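Local coordinates for protein polysaccharide deacetylase (Bacillus cereus, PDB 4HD5) that binds zinc and probably hydrolyses carbon-nitrogen, non-peptide bonds, as expected of a polysaccharide deacetylase of the NodB-like family, at residues 162-173 / 345-355. Numbering follows the deposited sequence.
Sequences DLFVSPANFEAQ and RIHHTTTVEQF
The F355 ring receives Q173 over one face, while I346 CD1 and the V352 carbonyl lie at its edge. Q173 CB sits 3.9 Å from the F355 ring centroid, 13° off the normal, a CH-pi contact. The H347 ring has R345 CG over one face, offset toward the rim, and the D162 carboxylate and T350 OG1 at its edge. These groups join two parts of the TIM-barrel deacetylase fold: residues 162-173, running through strand 164-165 into helix 167-179, and residues 345-355, running from the end of strand 341-345 through a turn into helix 352-358. H347 ND1 donates to D162 OD2 at 3.0 Å, close to the ring plane and on the syn lone pair, with 164° at the hydrogen. CG of D162 stands anti to its N (chi1 -166°), which swings the carboxylate across to that ring. H347 lies in a type I turn, 347-350, where its N donates to T350 OG1 at 2.8 Å. Water bridges the two segments here: one molecule links N169 ND2 with H348 O, and another accepts from Q173 NE2 at 2.9 Å and donates to T350 O. Q173 OE1 is hydrogen-bonded to Y149 OH of strand 146-149, so both ends of the amide are held. Farther along, T351 and Q354 form the capping box of helix 352-358, whose first turn sets V352 CG2 3.6 Å from A172 CB.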
loop_
_atom_site.group_PDB
_atom_site.type_symbol
_atom_site.label_atom_id
_atom_site.label_comp_id
_atom_site.label_asym_id
_atom_site.label_seq_id
_atom_site.Cartn_x
_atom_site.Cartn_y
_atom_site.Cartn_z
ATOM N N ASP A 162 -10.647 -23.787 3.313
ATOM C CA ASP A 162 -10.050 -22.600 3.929
ATOM C C ASP A 162 -9.882 -21.423 2.972
ATOM O O ASP A 162 -9.735 -20.280 3.420
ATOM C CB ASP A 162 -8.706 -22.928 4.586
ATOM C CG ASP A 162 -8.238 -21.815 5.510
ATOM O OD1 ASP A 162 -9.022 -21.440 6.402
ATOM O OD2 ASP A 162 -7.125 -21.286 5.323
ATOM N N LEU A 163 -9.908 -21.696 1.670
ATOM C CA LEU A 163 -9.727 -20.670 0.635
ATOM C C LEU A 163 -11.029 -19.964 0.217
ATOM O O LEU A 163 -11.006 -19.096 -0.650
ATOM C CB LEU A 163 -9.057 -21.280 -0.616
ATOM C CG LEU A 163 -7.520 -21.251 -0.739
ATOM C CD1 LEU A 163 -6.805 -21.372 0.592
ATOM C CD2 LEU A 163 -7.028 -22.316 -1.716
ATOM N N PHE A 164 -12.148 -20.331 0.828
ATOM C CA PHE A 164 -13.440 -19.755 0.495
ATOM C C PHE A 164 -13.910 -18.813 1.572
ATOM O O PHE A 164 -14.028 -19.207 2.726
ATOM C CB PHE A 164 -14.476 -20.852 0.288
ATOM C CG PHE A 164 -14.408 -21.446 -1.073
ATOM C CD1 PHE A 164 -13.406 -22.345 -1.384
ATOM C CD2 PHE A 164 -15.293 -21.051 -2.069
ATOM C CE1 PHE A 164 -13.311 -22.892 -2.652
ATOM C CE2 PHE A 164 -15.195 -21.579 -3.345
ATOM C CZ PHE A 164 -14.204 -22.507 -3.633
ATOM N N VAL A 165 -14.155 -17.567 1.191
ATOM C CA VAL A 165 -14.744 -16.581 2.091
ATOM C C VAL A 165 -16.119 -16.231 1.532
ATOM O O VAL A 165 -16.244 -15.875 0.355
ATOM C CB VAL A 165 -13.854 -15.321 2.192
ATOM C CG1 VAL A 165 -14.579 -14.204 2.931
ATOM C CG2 VAL A 165 -12.525 -15.658 2.876
ATOM N N SER A 166 -17.154 -16.358 2.365
ATOM C CA SER A 166 -18.519 -16.157 1.905
ATOM C C SER A 166 -18.731 -14.715 1.476
ATOM O O SER A 166 -18.068 -13.817 1.973
ATOM C CB SER A 166 -19.532 -16.522 2.997
ATOM O OG SER A 166 -19.424 -15.650 4.118
ATOM N N PRO A 167 -19.631 -14.498 0.509
ATOM C CA PRO A 167 -20.043 -13.139 0.155
ATOM C C PRO A 167 -20.461 -12.302 1.362
ATOM O O PRO A 167 -20.112 -11.134 1.425
ATOM C CB PRO A 167 -21.222 -13.373 -0.782
ATOM C CG PRO A 167 -20.894 -14.663 -1.462
ATOM C CD PRO A 167 -20.168 -15.494 -0.432
ATOM N N ALA A 168 -21.193 -12.883 2.312
ATOM C CA ALA A 168 -21.605 -12.122 3.496
ATOM C C ALA A 168 -20.393 -11.669 4.305
ATOM O O ALA A 168 -20.335 -10.521 4.720
ATOM C CB ALA A 168 -22.563 -12.926 4.371
ATOM N N ASN A 169 -19.428 -12.568 4.513
ATOM C CA ASN A 169 -18.196 -12.211 5.216
ATOM C C ASN A 169 -17.400 -11.173 4.448
ATOM O O ASN A 169 -16.916 -10.199 5.021
ATOM C CB ASN A 169 -17.304 -13.442 5.451
ATOM C CG ASN A 169 -17.724 -14.239 6.666
ATOM O OD1 ASN A 169 -18.397 -13.731 7.547
ATOM N ND2 ASN A 169 -17.314 -15.491 6.722
ATOM N N PHE A 170 -17.260 -11.388 3.146
ATOM C CA PHE A 170 -16.485 -10.467 2.334
ATOM C C PHE A 170 -17.107 -9.080 2.399
ATOM O O PHE A 170 -16.391 -8.098 2.547
ATOM C CB PHE A 170 -16.386 -10.949 0.882
ATOM C CG PHE A 170 -15.527 -10.073 0.032
ATOM C CD1 PHE A 170 -14.158 -10.026 0.241
ATOM C CD2 PHE A 170 -16.087 -9.260 -0.952
ATOM C CE1 PHE A 170 -13.354 -9.207 -0.524
ATOM C CE2 PHE A 170 -15.287 -8.431 -1.715
ATOM C CZ PHE A 170 -13.920 -8.408 -1.507
ATOM N N GLU A 171 -18.436 -9.001 2.309
ATOM C CA GLU A 171 -19.104 -7.688 2.347
ATOM C C GLU A 171 -18.830 -7.040 3.698
ATOM O O GLU A 171 -18.459 -5.881 3.758
ATOM C CB GLU A 171 -20.614 -7.786 2.080
ATOM C CG GLU A 171 -21.291 -6.428 1.986
ATOM C CD GLU A 171 -22.703 -6.479 1.419
ATOM O OE1 GLU A 171 -23.022 -7.342 0.577
ATOM O OE2 GLU A 171 -23.509 -5.632 1.817
ATOM N N ALA A 172 -18.966 -7.807 4.773
ATOM C CA ALA A 172 -18.676 -7.287 6.119
ATOM C C ALA A 172 -17.247 -6.766 6.245
ATOM O O ALA A 172 -17.010 -5.711 6.831
ATOM C CB ALA A 172 -18.958 -8.339 7.176
ATOM N N GLN A 173 -16.290 -7.506 5.691
ATOM C CA GLN A 173 -14.897 -7.107 5.757
ATOM C C GLN A 173 -14.656 -5.800 4.985
ATOM O O GLN A 173 -14.000 -4.876 5.480
ATOM C CB GLN A 173 -14.008 -8.254 5.269
ATOM C CG GLN A 173 -14.021 -9.456 6.210
ATOM C CD GLN A 173 -13.538 -10.737 5.551
ATOM O OE1 GLN A 173 -12.860 -10.699 4.539
ATOM N NE2 GLN A 173 -13.874 -11.867 6.136
ATOM N N ARG A 345 -3.319 -13.505 5.362
ATOM C CA ARG A 345 -4.261 -14.519 4.902
ATOM C C ARG A 345 -5.614 -14.326 5.575
ATOM O O ARG A 345 -5.672 -14.152 6.802
ATOM C CB ARG A 345 -3.717 -15.906 5.231
ATOM C CG ARG A 345 -4.565 -17.056 4.720
ATOM C CD ARG A 345 -3.923 -18.401 5.050
ATOM N NE ARG A 345 -2.845 -18.783 4.129
ATOM C CZ ARG A 345 -3.019 -19.253 2.890
ATOM N NH1 ARG A 345 -4.233 -19.367 2.362
ATOM N NH2 ARG A 345 -1.959 -19.578 2.153
ATOM N N ILE A 346 -6.684 -14.336 4.780
ATOM C CA ILE A 346 -8.056 -14.344 5.313
ATOM C C ILE A 346 -8.572 -15.771 5.180
ATOM O O ILE A 346 -8.447 -16.367 4.121
ATOM C CB ILE A 346 -8.996 -13.357 4.570
ATOM C CG1 ILE A 346 -8.426 -11.918 4.579
ATOM C CG2 ILE A 346 -10.396 -13.389 5.173
ATOM C CD1 ILE A 346 -7.866 -11.478 5.915
ATOM N N HIS A 347 -9.120 -16.320 6.262
ATOM C CA HIS A 347 -9.530 -17.724 6.308
ATOM C C HIS A 347 -11.043 -17.850 6.180
ATOM O O HIS A 347 -11.779 -16.890 6.356
ATOM C CB HIS A 347 -9.118 -18.363 7.642
ATOM C CG HIS A 347 -7.656 -18.274 7.943
ATOM N ND1 HIS A 347 -6.747 -19.203 7.482
ATOM C CD2 HIS A 347 -6.948 -17.390 8.685
ATOM C CE1 HIS A 347 -5.540 -18.891 7.923
ATOM N NE2 HIS A 347 -5.633 -17.793 8.651
ATOM N N HIS A 348 -11.496 -19.063 5.906
ATOM C CA HIS A 348 -12.925 -19.370 5.796
ATOM C C HIS A 348 -13.731 -18.916 7.026
ATOM O O HIS A 348 -14.857 -18.427 6.892
ATOM C CB HIS A 348 -13.053 -20.878 5.569
ATOM C CG HIS A 348 -14.447 -21.366 5.342
ATOM N ND1 HIS A 348 -15.007 -22.363 6.107
ATOM C CD2 HIS A 348 -15.375 -21.043 4.411
ATOM C CE1 HIS A 348 -16.233 -22.614 5.677
ATOM N NE2 HIS A 348 -16.481 -21.827 4.647
ATOM N N THR A 349 -13.146 -19.084 8.216
ATOM C CA THR A 349 -13.825 -18.815 9.478
ATOM C C THR A 349 -13.423 -17.490 10.125
ATOM O O THR A 349 -13.851 -17.197 11.238
ATOM C CB THR A 349 -13.534 -19.931 10.498
ATOM O OG1 THR A 349 -12.123 -20.091 10.619
ATOM C CG2 THR A 349 -14.154 -21.246 10.055
ATOM N N THR A 350 -12.590 -16.707 9.444
ATOM C CA THR A 350 -12.173 -15.404 9.942
ATOM C C THR A 350 -13.380 -14.488 10.162
ATOM O O THR A 350 -14.147 -14.245 9.239
ATOM C CB THR A 350 -11.218 -14.721 8.946
ATOM O OG1 THR A 350 -10.060 -15.540 8.755
ATOM C CG2 THR A 350 -10.789 -13.353 9.439
ATOM N N THR A 351 -13.538 -14.006 11.396
ATOM C CA THR A 351 -14.556 -13.021 11.743
ATOM C C THR A 351 -14.047 -11.624 11.451
ATOM O O THR A 351 -12.846 -11.415 11.317
ATOM C CB THR A 351 -14.887 -13.060 13.252
ATOM O OG1 THR A 351 -13.716 -12.703 14.012
ATOM C CG2 THR A 351 -15.387 -14.459 13.654
ATOM N N VAL A 352 -14.962 -10.662 11.380
ATOM C CA VAL A 352 -14.569 -9.264 11.163
ATOM C C VAL A 352 -13.561 -8.822 12.228
ATOM O O VAL A 352 -12.596 -8.098 11.955
ATOM C CB VAL A 352 -15.802 -8.326 11.130
ATOM C CG1 VAL A 352 -15.381 -6.867 11.059
ATOM C CG2 VAL A 352 -16.684 -8.677 9.938
ATOM N N GLU A 353 -13.772 -9.276 13.452
ATOM C CA GLU A 353 -12.904 -8.885 14.543
ATOM C C GLU A 353 -11.495 -9.480 14.399
ATOM O O GLU A 353 -10.512 -8.762 14.530
ATOM C CB GLU A 353 -13.573 -9.209 15.878
ATOM C CG GLU A 353 -14.687 -8.205 16.215
ATOM C CD GLU A 353 -15.946 -8.319 15.356
ATOM O OE1 GLU A 353 -16.392 -9.459 15.072
ATOM O OE2 GLU A 353 -16.522 -7.258 14.995
ATOM N N GLN A 354 -11.404 -10.771 14.072
ATOM C CA GLN A 354 -10.113 -11.383 13.738
ATOM C C GLN A 354 -9.461 -10.650 12.568
ATOM O O GLN A 354 -8.262 -10.373 12.587
ATOM C CB GLN A 354 -10.276 -12.866 13.396
ATOM C CG GLN A 354 -10.599 -13.737 14.605
ATOM C CD GLN A 354 -11.014 -15.150 14.235
ATOM O OE1 GLN A 354 -11.733 -15.364 13.262
ATOM N NE2 GLN A 354 -10.562 -16.126 15.014
ATOM N N PHE A 355 -10.273 -10.333 11.563
ATOM C CA PHE A 355 -9.829 -9.622 10.365
ATOM C C PHE A 355 -9.222 -8.276 10.755
ATOM O O PHE A 355 -8.092 -7.966 10.379
ATOM C CB PHE A 355 -11.031 -9.458 9.434
ATOM C CG PHE A 355 -10.819 -8.527 8.267
ATOM C CD1 PHE A 355 -10.121 -8.934 7.144
ATOM C CD2 PHE A 355 -11.386 -7.263 8.266
ATOM C CE1 PHE A 355 -9.963 -8.081 6.057
ATOM C CE2 PHE A 355 -11.230 -6.406 7.180
ATOM C CZ PHE A 355 -10.521 -6.814 6.075
HETATM O O HOH W 1 -9.574 -17.636 2.142
HETATM O O HOH W 2 -11.134 -21.306 8.266
HETATM O O HOH W 3 -16.781 -17.950 4.799
HETATM O O HOH W 4 -16.976 -17.623 8.261
HETATM O O HOH W 5 -15.625 -12.017 8.465
HETATM O O HOH W 6 -13.989 -14.961 6.557
#